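Local coordinates for protein DyP-type peroxidase (PDB 4GS1) that probably uses hydrogen peroxide to oxidise dyes and other substrates at a haem group, as a dye-decolourising peroxidase, at residues P20-M28 against A189-A197. Numbering follows the deposited sequence.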
loop_
_atom_site.group_PDB
_atom_site.type_symbol
_atom_site.label_atom_id
_atom_site.label_comp_id
_atom_site.label_asym_id
_atom_site.label_seq_id
_atom_site.Cartn_x
_atom_site.Cartn_y
_atom_site.Cartn_z
ATOM N N PRO B 20 13.490 -6.105 -25.469
ATOM C CA PRO B 20 12.507 -7.165 -25.730
ATOM C C PRO B 20 11.790 -7.569 -24.444
ATOM O O PRO B 20 10.564 -7.708 -24.433
ATOM C CB PRO B 20 13.367 -8.314 -26.254
ATOM C CG PRO B 20 14.710 -8.097 -25.638
ATOM C CD PRO B 20 14.873 -6.613 -25.435
ATOM N N VAL B 21 12.557 -7.754 -23.372
ATOM C CA VAL B 21 11.995 -7.907 -22.040
ATOM C C VAL B 21 11.422 -6.556 -21.631
ATOM O O VAL B 21 10.548 -6.476 -20.766
ATOM C CB VAL B 21 13.075 -8.309 -21.019
ATOM C CG1 VAL B 21 12.440 -8.976 -19.811
ATOM C CG2 VAL B 21 14.085 -9.233 -21.654
ATOM N N ASP B 22 11.923 -5.495 -22.260
ATOM C CA ASP B 22 11.467 -4.138 -21.972
ATOM C C ASP B 22 9.974 -3.975 -22.254
ATOM O O ASP B 22 9.251 -3.380 -21.459
ATOM C CB ASP B 22 12.285 -3.109 -22.766
ATOM C CG ASP B 22 13.709 -2.959 -22.246
ATOM O OD1 ASP B 22 13.962 -3.316 -21.078
ATOM O OD2 ASP B 22 14.572 -2.471 -23.007
ATOM N N ALA B 23 9.505 -4.517 -23.373
ATOM C CA ALA B 23 8.075 -4.493 -23.664
ATOM C C ALA B 23 7.295 -5.358 -22.675
ATOM O O ALA B 23 6.188 -4.998 -22.266
ATOM C CB ALA B 23 7.804 -4.933 -25.092
ATOM N N GLN B 24 7.869 -6.497 -22.289
ATOM C CA GLN B 24 7.265 -7.329 -21.250
ATOM C C GLN B 24 7.137 -6.568 -19.934
ATOM O O GLN B 24 6.124 -6.688 -19.234
ATOM C CB GLN B 24 8.104 -8.580 -20.998
ATOM C CG GLN B 24 7.985 -9.664 -22.038
ATOM C CD GLN B 24 8.901 -10.831 -21.732
ATOM O OE1 GLN B 24 9.871 -11.075 -22.450
ATOM N NE2 GLN B 24 8.605 -11.555 -20.656
ATOM N N ARG B 25 8.171 -5.804 -19.581
ATOM C CA ARG B 25 8.151 -5.054 -18.324
ATOM C C ARG B 25 7.122 -3.930 -18.345
ATOM O O ARG B 25 6.600 -3.542 -17.300
ATOM C CB ARG B 25 9.545 -4.501 -17.983
ATOM C CG ARG B 25 10.558 -5.587 -17.630
ATOM C CD ARG B 25 11.924 -5.038 -17.218
ATOM N NE ARG B 25 12.846 -6.153 -16.994
ATOM C CZ ARG B 25 14.072 -6.240 -17.494
ATOM N NH1 ARG B 25 14.563 -5.253 -18.233
ATOM N NH2 ARG B 25 14.815 -7.316 -17.245
ATOM N N LEU B 26 6.824 -3.410 -19.534
ATOM C CA LEU B 26 5.854 -2.318 -19.652
ATOM C C LEU B 26 4.426 -2.792 -19.929
ATOM O O LEU B 26 3.483 -2.000 -19.837
ATOM C CB LEU B 26 6.287 -1.326 -20.741
ATOM C CG LEU B 26 7.412 -0.374 -20.351
ATOM C CD1 LEU B 26 7.765 0.536 -21.513
ATOM C CD2 LEU B 26 7.011 0.457 -19.140
ATOM N N ASP B 27 4.269 -4.073 -20.256
ATOM C CA ASP B 27 2.994 -4.575 -20.774
ATOM C C ASP B 27 1.824 -4.473 -19.793
ATOM O O ASP B 27 0.723 -4.090 -20.185
ATOM C CB ASP B 27 3.132 -6.016 -21.267
ATOM C CG ASP B 27 2.006 -6.418 -22.198
ATOM O OD1 ASP B 27 1.640 -5.603 -23.069
ATOM O OD2 ASP B 27 1.483 -7.543 -22.058
ATOM N N MET B 28 2.046 -4.822 -18.528
ATOM C CA MET B 28 0.946 -4.816 -17.570
ATOM C C MET B 28 0.439 -3.398 -17.302
ATOM O O MET B 28 -0.756 -3.183 -17.102
ATOM C CB MET B 28 1.348 -5.516 -16.261
ATOM C CG MET B 28 1.482 -7.037 -16.376
ATOM S SD MET B 28 -0.058 -7.859 -16.859
ATOM C CE MET B 28 -1.045 -7.624 -15.380
ATOM N N ALA B 189 5.620 -5.559 -12.696
ATOM C CA ALA B 189 6.273 -6.070 -13.898
ATOM C C ALA B 189 7.453 -5.185 -14.279
ATOM O O ALA B 189 8.469 -5.670 -14.771
ATOM C CB ALA B 189 5.273 -6.143 -15.044
ATOM N N ALA B 190 7.315 -3.882 -14.055
ATOM C CA ALA B 190 8.346 -2.933 -14.472
ATOM C C ALA B 190 9.669 -3.160 -13.747
ATOM O O ALA B 190 10.738 -2.870 -14.286
ATOM C CB ALA B 190 7.860 -1.506 -14.253
ATOM N N ALA B 191 9.594 -3.685 -12.526
ATOM C CA ALA B 191 10.792 -3.912 -11.714
ATOM C C ALA B 191 11.191 -5.383 -11.661
ATOM O O ALA B 191 12.040 -5.774 -10.861
ATOM C CB ALA B 191 10.591 -3.359 -10.303
ATOM N N ALA B 192 10.586 -6.208 -12.509
ATOM C CA ALA B 192 10.926 -7.632 -12.517
ATOM C C ALA B 192 12.005 -7.924 -13.546
ATOM O O ALA B 192 11.869 -7.549 -14.709
ATOM C CB ALA B 192 9.689 -8.466 -12.804
ATOM N N GLN B 193 13.068 -8.606 -13.125
ATOM C CA GLN B 193 14.085 -9.053 -14.080
ATOM C C GLN B 193 13.428 -9.929 -15.146
ATOM O O GLN B 193 13.735 -9.826 -16.344
ATOM C CB GLN B 193 15.198 -9.822 -13.363
ATOM C CG GLN B 193 16.116 -8.948 -12.501
ATOM C CD GLN B 193 17.040 -9.766 -11.600
ATOM O OE1 GLN B 193 17.248 -10.961 -11.824
ATOM N NE2 GLN B 193 17.587 -9.124 -10.569
ATOM N N ASP B 194 12.509 -10.777 -14.691
ATOM C CA ASP B 194 11.703 -11.624 -15.569
ATOM C C ASP B 194 10.236 -11.481 -15.184
ATOM O O ASP B 194 9.795 -12.062 -14.189
ATOM C CB ASP B 194 12.142 -13.087 -15.429
ATOM C CG ASP B 194 11.349 -14.032 -16.322
ATOM O OD1 ASP B 194 10.428 -13.580 -17.034
ATOM O OD2 ASP B 194 11.645 -15.246 -16.310
ATOM N N PRO B 195 9.466 -10.708 -15.965
ATOM C CA PRO B 195 8.056 -10.476 -15.627
ATOM C C PRO B 195 7.197 -11.740 -15.630
ATOM O O PRO B 195 6.079 -11.697 -15.117
ATOM C CB PRO B 195 7.581 -9.510 -16.725
ATOM C CG PRO B 195 8.833 -8.832 -17.197
ATOM C CD PRO B 195 9.904 -9.885 -17.109
ATOM N N ASP B 196 7.703 -12.840 -16.186
ATOM C CA ASP B 196 6.974 -14.111 -16.162
ATOM C C ASP B 196 7.293 -14.982 -14.938
ATOM O O ASP B 196 6.648 -16.004 -14.724
ATOM C CB ASP B 196 7.255 -14.924 -17.436
ATOM C CG ASP B 196 6.704 -14.262 -18.689
ATOM O OD1 ASP B 196 5.734 -13.487 -18.576
ATOM O OD2 ASP B 196 7.243 -14.519 -19.786
ATOM N N ALA B 197 8.295 -14.596 -14.153
ATOM C CA ALA B 197 8.676 -15.373 -12.962
ATOM C C ALA B 197 7.553 -15.371 -11.938
ATOM O O ALA B 197 6.832 -14.385 -11.797
ATOM C CB ALA B 197 9.937 -14.811 -12.344
#
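R25 and A190 bring the two backbones together, their CA atoms 4.4 Å apart, where the N-terminal helix meets an irregular loop. The R25 chain runs extended from CG to NE (chi3 -176°), past the carbonyl of A189, and delivers the guanidinium edge to two successive backbone carbonyls: NE donates a hydrogen bond to A192 O (2.9 Å, N-H...O 150°) and NH2 one to Q193 O (2.9 Å, 155°), both oxygens somewhat out of the guanidinium plane. NH1 reaches back to D22 OD1 in a long salt bridge of 3.5 Å, and V21 CG1 lies over one face near the rim. Cut back to an alanine, this position would probably leave A192 O and Q193 O without these N-H donors, D22 OD1 without its mate and a gap beside P195 CG. P195 packs its CG against R25 CG at 3.7 Å and against CB of Q24, while its CD meets V21 CG1. An Asx turn, D196 N to D194 OD1, braces the type I turn carrying this proline. The loop follows strand 176-185, the edge of the N-terminal ferredoxin-like sheet; R187 grips P195 O, and L26 packs on L26 of the second subunit, placing the helix at the dimer interface.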